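Long-range contact in K5 lyase (Enterobacteria phage k1-5, PDB 2X3H), which is a phage lyase that probably cleaves the glycosaminoglycan K5 polysaccharide of its host's capsule, with a tail-spike-like trimeric fold: residues K92-G105 and N112-S125. Residues are numbered along the deposited sequence; the frame is centred on the assembly and turned at random.
Sequences KAVTISDGVFSSSG and NLDGRGSGVLSHRS. Unlike the reference sequence in segment 92-105: Ile96 (reference Val).
Val94 pairs in parallel with Leu113, its N donating to Asn112 O at 2.9 Å and its O accepting from Asp114 N. Two successive coils of a right-handed parallel β-helix thus begin to stack. Val94 and Ile96 suit the interior: Ile96 CD1 meets Leu113 CD1 at 3.6 Å, and with chi1 at -60° the CG2 branch stands opposite the backbone N and lies over one face of the Phe101 ring. Gly119 CA makes a CA-H...O contact to Ile96 O at 3.3 Å, where a side chain would clash. Arg116, bent at chi3 (61°), gives NH1 to Ser97 OG, 3.0 Å away in the guanidinium plane; Ser97 OG is also hydrogen-bonded to Ser67 O. Asp98 OD1 accepts from Ser118 OG at 2.7 Å and from Ala93 N of a neighbouring subunit, while OD2 makes a long salt bridge to Arg116 NH1, bridged by water 2. Regular pairing resumes beyond Gly99: Val100 lies beside Val120, and Phe101 N reaches Val120 O at 2.8 Å, nearly straight (168°). The Ser102 hydroxyl suits extended Arg124 alongside: Arg124 NH1 donates to Ser102 OG at 2.9 Å and also to Thr77 O. Helix 81-88 packs on Ile96 and Phe101, and strands 139-142 and 144-147 continue the stack beyond 112-125.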
loop_
_atom_site.group_PDB
_atom_site.type_symbol
_atom_site.label_atom_id
_atom_site.label_comp_id
_atom_site.label_asym_id
_atom_site.label_seq_id
_atom_site.Cartn_x
_atom_site.Cartn_y
_atom_site.Cartn_z
ATOM N N LYS A 92 2.850 28.064 -31.992
ATOM C CA LYS A 92 1.842 27.123 -32.456
ATOM C C LYS A 92 2.142 25.710 -31.967
ATOM O O LYS A 92 3.264 25.402 -31.563
ATOM C CB LYS A 92 1.774 27.120 -33.985
ATOM C CG LYS A 92 1.209 28.387 -34.606
ATOM C CD LYS A 92 1.223 28.283 -36.127
ATOM C CE LYS A 92 0.628 29.522 -36.778
ATOM N NZ LYS A 92 0.625 29.401 -38.267
ATOM N N ALA A 93 1.135 24.849 -32.018
ATOM C CA ALA A 93 1.348 23.442 -31.740
ATOM C C ALA A 93 2.030 22.842 -32.959
ATOM O O ALA A 93 1.549 22.989 -34.079
ATOM C CB ALA A 93 0.026 22.750 -31.457
ATOM N N VAL A 94 3.151 22.174 -32.737
ATOM C CA VAL A 94 3.980 21.663 -33.822
ATOM C C VAL A 94 3.744 20.165 -33.964
ATOM O O VAL A 94 3.635 19.453 -32.960
ATOM C CB VAL A 94 5.487 21.934 -33.543
ATOM C CG1 VAL A 94 6.380 21.326 -34.620
ATOM C CG2 VAL A 94 5.759 23.435 -33.412
ATOM N N THR A 95 3.642 19.703 -35.207
ATOM C CA THR A 95 3.541 18.272 -35.487
ATOM C C THR A 95 4.747 17.848 -36.306
ATOM O O THR A 95 5.004 18.409 -37.380
ATOM C CB THR A 95 2.250 17.923 -36.268
ATOM O OG1 THR A 95 1.087 18.264 -35.493
ATOM C CG2 THR A 95 2.215 16.427 -36.632
ATOM N N ILE A 96 5.494 16.876 -35.797
ATOM C CA ILE A 96 6.627 16.322 -36.520
ATOM C C ILE A 96 6.439 14.807 -36.556
ATOM O O ILE A 96 6.766 14.101 -35.603
ATOM C CB ILE A 96 7.973 16.732 -35.884
ATOM C CG1 ILE A 96 8.108 18.256 -35.883
ATOM C CG2 ILE A 96 9.135 16.106 -36.634
ATOM C CD1 ILE A 96 9.358 18.765 -35.181
ATOM N N SER A 97 5.875 14.323 -37.659
ATOM C CA SER A 97 5.485 12.936 -37.760
ATOM C C SER A 97 5.843 12.327 -39.115
ATOM O O SER A 97 6.284 13.039 -40.029
ATOM C CB SER A 97 3.974 12.804 -37.495
ATOM O OG SER A 97 3.197 13.350 -38.555
ATOM N N ASP A 98 5.670 11.010 -39.213
ATOM C CA ASP A 98 5.838 10.256 -40.469
ATOM C C ASP A 98 7.226 10.433 -41.084
ATOM O O ASP A 98 7.368 10.695 -42.280
ATOM C CB ASP A 98 4.750 10.634 -41.498
ATOM C CG ASP A 98 3.348 10.192 -41.087
ATOM O OD1 ASP A 98 3.200 9.368 -40.155
ATOM O OD2 ASP A 98 2.371 10.680 -41.711
ATOM N N GLY A 99 8.257 10.284 -40.264
ATOM C CA GLY A 99 9.617 10.362 -40.767
ATOM C C GLY A 99 10.667 10.335 -39.684
ATOM O O GLY A 99 10.353 10.315 -38.486
ATOM N N VAL A 100 11.922 10.307 -40.120
ATOM C CA VAL A 100 13.068 10.391 -39.244
ATOM C C VAL A 100 13.764 11.703 -39.568
ATOM O O VAL A 100 14.220 11.917 -40.698
ATOM C CB VAL A 100 14.026 9.202 -39.454
ATOM C CG1 VAL A 100 15.233 9.319 -38.531
ATOM C CG2 VAL A 100 13.298 7.875 -39.227
ATOM N N PHE A 101 13.825 12.593 -38.584
ATOM C CA PHE A 101 14.253 13.962 -38.834
ATOM C C PHE A 101 15.618 14.207 -38.235
ATOM O O PHE A 101 15.765 14.398 -37.024
ATOM C CB PHE A 101 13.209 14.945 -38.306
ATOM C CG PHE A 101 11.869 14.787 -38.958
ATOM C CD1 PHE A 101 10.970 13.808 -38.523
ATOM C CD2 PHE A 101 11.506 15.604 -40.024
ATOM C CE1 PHE A 101 9.735 13.647 -39.139
ATOM C CE2 PHE A 101 10.275 15.469 -40.628
ATOM C CZ PHE A 101 9.382 14.486 -40.196
ATOM N N SER A 102 16.627 14.162 -39.098
ATOM C CA SER A 102 17.996 14.369 -38.681
ATOM C C SER A 102 18.179 15.818 -38.277
ATOM O O SER A 102 17.906 16.721 -39.071
ATOM C CB SER A 102 18.947 14.022 -39.831
ATOM O OG SER A 102 20.289 14.194 -39.416
ATOM N N SER A 103 18.635 16.050 -37.049
ATOM C CA SER A 103 18.711 17.407 -36.527
ATOM C C SER A 103 19.743 17.533 -35.408
ATOM O O SER A 103 19.862 16.650 -34.547
ATOM C CB SER A 103 17.323 17.902 -36.070
ATOM O OG SER A 103 16.605 16.875 -35.389
ATOM N N SER A 104 20.498 18.629 -35.441
ATOM C CA SER A 104 21.501 18.920 -34.422
ATOM C C SER A 104 20.821 19.539 -33.209
ATOM O O SER A 104 19.593 19.541 -33.124
ATOM C CB SER A 104 22.557 19.878 -34.982
ATOM O OG SER A 104 23.033 19.407 -36.233
ATOM N N GLY A 105 21.619 20.071 -32.288
ATOM C CA GLY A 105 21.091 20.654 -31.053
ATOM C C GLY A 105 20.137 21.799 -31.322
ATOM O O GLY A 105 20.353 22.589 -32.242
ATOM N N ASN A 112 5.775 22.711 -27.526
ATOM C CA ASN A 112 4.488 22.097 -27.861
ATOM C C ASN A 112 4.655 21.264 -29.126
ATOM O O ASN A 112 4.493 21.757 -30.246
ATOM C CB ASN A 112 3.363 23.129 -28.015
ATOM C CG ASN A 112 1.984 22.474 -28.198
ATOM O OD1 ASN A 112 1.876 21.272 -28.481
ATOM N ND2 ASN A 112 0.928 23.267 -28.039
ATOM N N LEU A 113 4.992 19.998 -28.930
ATOM C CA LEU A 113 5.379 19.127 -30.028
ATOM C C LEU A 113 4.672 17.787 -29.902
ATOM O O LEU A 113 4.612 17.207 -28.808
ATOM C CB LEU A 113 6.893 18.927 -29.969
ATOM C CG LEU A 113 7.552 17.908 -30.885
ATOM C CD1 LEU A 113 7.249 18.261 -32.335
ATOM C CD2 LEU A 113 9.069 17.914 -30.619
ATOM N N ASP A 114 4.135 17.307 -31.018
ATOM C CA ASP A 114 3.459 16.010 -31.076
ATOM C C ASP A 114 4.025 15.251 -32.271
ATOM O O ASP A 114 4.157 15.819 -33.358
ATOM C CB ASP A 114 1.945 16.201 -31.246
ATOM C CG ASP A 114 1.194 14.883 -31.421
ATOM O OD1 ASP A 114 1.682 13.850 -30.937
ATOM O OD2 ASP A 114 0.095 14.886 -32.020
ATOM N N GLY A 115 4.379 13.985 -32.060
ATOM C CA GLY A 115 4.916 13.137 -33.124
ATOM C C GLY A 115 3.946 12.125 -33.730
ATOM O O GLY A 115 4.331 11.354 -34.622
ATOM N N ARG A 116 2.695 12.133 -33.264
ATOM C CA ARG A 116 1.655 11.216 -33.756
ATOM C C ARG A 116 2.057 9.722 -33.716
ATOM O O ARG A 116 1.481 8.888 -34.431
ATOM C CB ARG A 116 1.177 11.627 -35.163
ATOM C CG ARG A 116 0.577 13.038 -35.227
ATOM C CD ARG A 116 0.212 13.470 -36.661
ATOM N NE ARG A 116 -0.785 12.609 -37.290
ATOM C CZ ARG A 116 -0.609 11.974 -38.443
ATOM N NH1 ARG A 116 0.527 12.099 -39.122
ATOM N NH2 ARG A 116 -1.583 11.211 -38.923
ATOM N N GLY A 117 3.026 9.395 -32.866
ATOM C CA GLY A 117 3.554 8.034 -32.751
ATOM C C GLY A 117 4.443 7.584 -33.897
ATOM O O GLY A 117 4.909 6.445 -33.910
ATOM N N SER A 118 4.675 8.454 -34.872
ATOM C CA SER A 118 5.476 8.050 -36.029
ATOM C C SER A 118 6.680 8.941 -36.305
ATOM O O SER A 118 7.537 8.592 -37.128
ATOM C CB SER A 118 4.610 7.957 -37.285
ATOM O OG SER A 118 4.136 9.238 -37.660
ATOM N N GLY A 119 6.747 10.093 -35.644
ATOM C CA GLY A 119 7.903 10.965 -35.791
ATOM C C GLY A 119 9.082 10.489 -34.959
ATOM O O GLY A 119 8.912 10.035 -33.818
ATOM N N VAL A 120 10.277 10.565 -35.541
ATOM C CA VAL A 120 11.515 10.274 -34.826
ATOM C C VAL A 120 12.441 11.477 -34.945
ATOM O O VAL A 120 12.756 11.902 -36.055
ATOM C CB VAL A 120 12.244 9.053 -35.425
ATOM C CG1 VAL A 120 13.550 8.776 -34.656
ATOM C CG2 VAL A 120 11.327 7.838 -35.437
ATOM N N LEU A 121 12.857 12.037 -33.809
ATOM C CA LEU A 121 13.847 13.102 -33.818
ATOM C C LEU A 121 15.210 12.463 -33.637
ATOM O O LEU A 121 15.536 11.958 -32.561
ATOM C CB LEU A 121 13.570 14.121 -32.711
ATOM C CG LEU A 121 12.298 14.946 -32.920
ATOM C CD1 LEU A 121 12.063 15.904 -31.755
ATOM C CD2 LEU A 121 12.387 15.724 -34.227
ATOM N N SER A 122 16.001 12.456 -34.705
ATOM C CA SER A 122 17.285 11.757 -34.685
ATOM C C SER A 122 18.461 12.721 -34.585
ATOM O O SER A 122 18.754 13.461 -35.533
ATOM C CB SER A 122 17.420 10.879 -35.929
ATOM O OG SER A 122 18.679 10.234 -35.959
ATOM N N HIS A 123 19.134 12.701 -33.440
ATOM C CA HIS A 123 20.236 13.616 -33.173
ATOM C C HIS A 123 21.352 13.427 -34.197
ATOM O O HIS A 123 21.904 12.329 -34.348
ATOM C CB HIS A 123 20.764 13.423 -31.747
ATOM C CG HIS A 123 21.553 14.586 -31.218
ATOM N ND1 HIS A 123 22.363 14.486 -30.107
ATOM C CD2 HIS A 123 21.651 15.871 -31.640
ATOM C CE1 HIS A 123 22.927 15.659 -29.866
ATOM N NE2 HIS A 123 22.507 16.518 -30.779
ATOM N N ARG A 124 21.676 14.516 -34.891
ATOM C CA ARG A 124 22.639 14.515 -35.998
ATOM C C ARG A 124 24.085 14.686 -35.512
ATOM O O ARG A 124 25.030 14.290 -36.201
ATOM C CB ARG A 124 22.268 15.643 -36.970
ATOM C CG ARG A 124 23.000 15.644 -38.293
ATOM C CD ARG A 124 22.608 16.866 -39.102
ATOM N NE ARG A 124 23.314 16.933 -40.381
ATOM C CZ ARG A 124 22.936 16.272 -41.468
ATOM N NH1 ARG A 124 21.868 15.488 -41.428
ATOM N NH2 ARG A 124 23.623 16.389 -42.599
ATOM N N SER A 125 24.253 15.282 -34.332
ATOM C CA SER A 125 25.575 15.490 -33.747
ATOM C C SER A 125 26.001 14.245 -33.002
ATOM O O SER A 125 25.156 13.454 -32.572
ATOM C CB SER A 125 25.556 16.679 -32.781
ATOM O OG SER A 125 24.891 17.783 -33.362
HETATM O O HOH W 1 1.693 19.629 -30.953
HETATM O O HOH W 2 -0.246 10.182 -41.514
HETATM O O HOH W 3 20.526 12.061 -37.764
#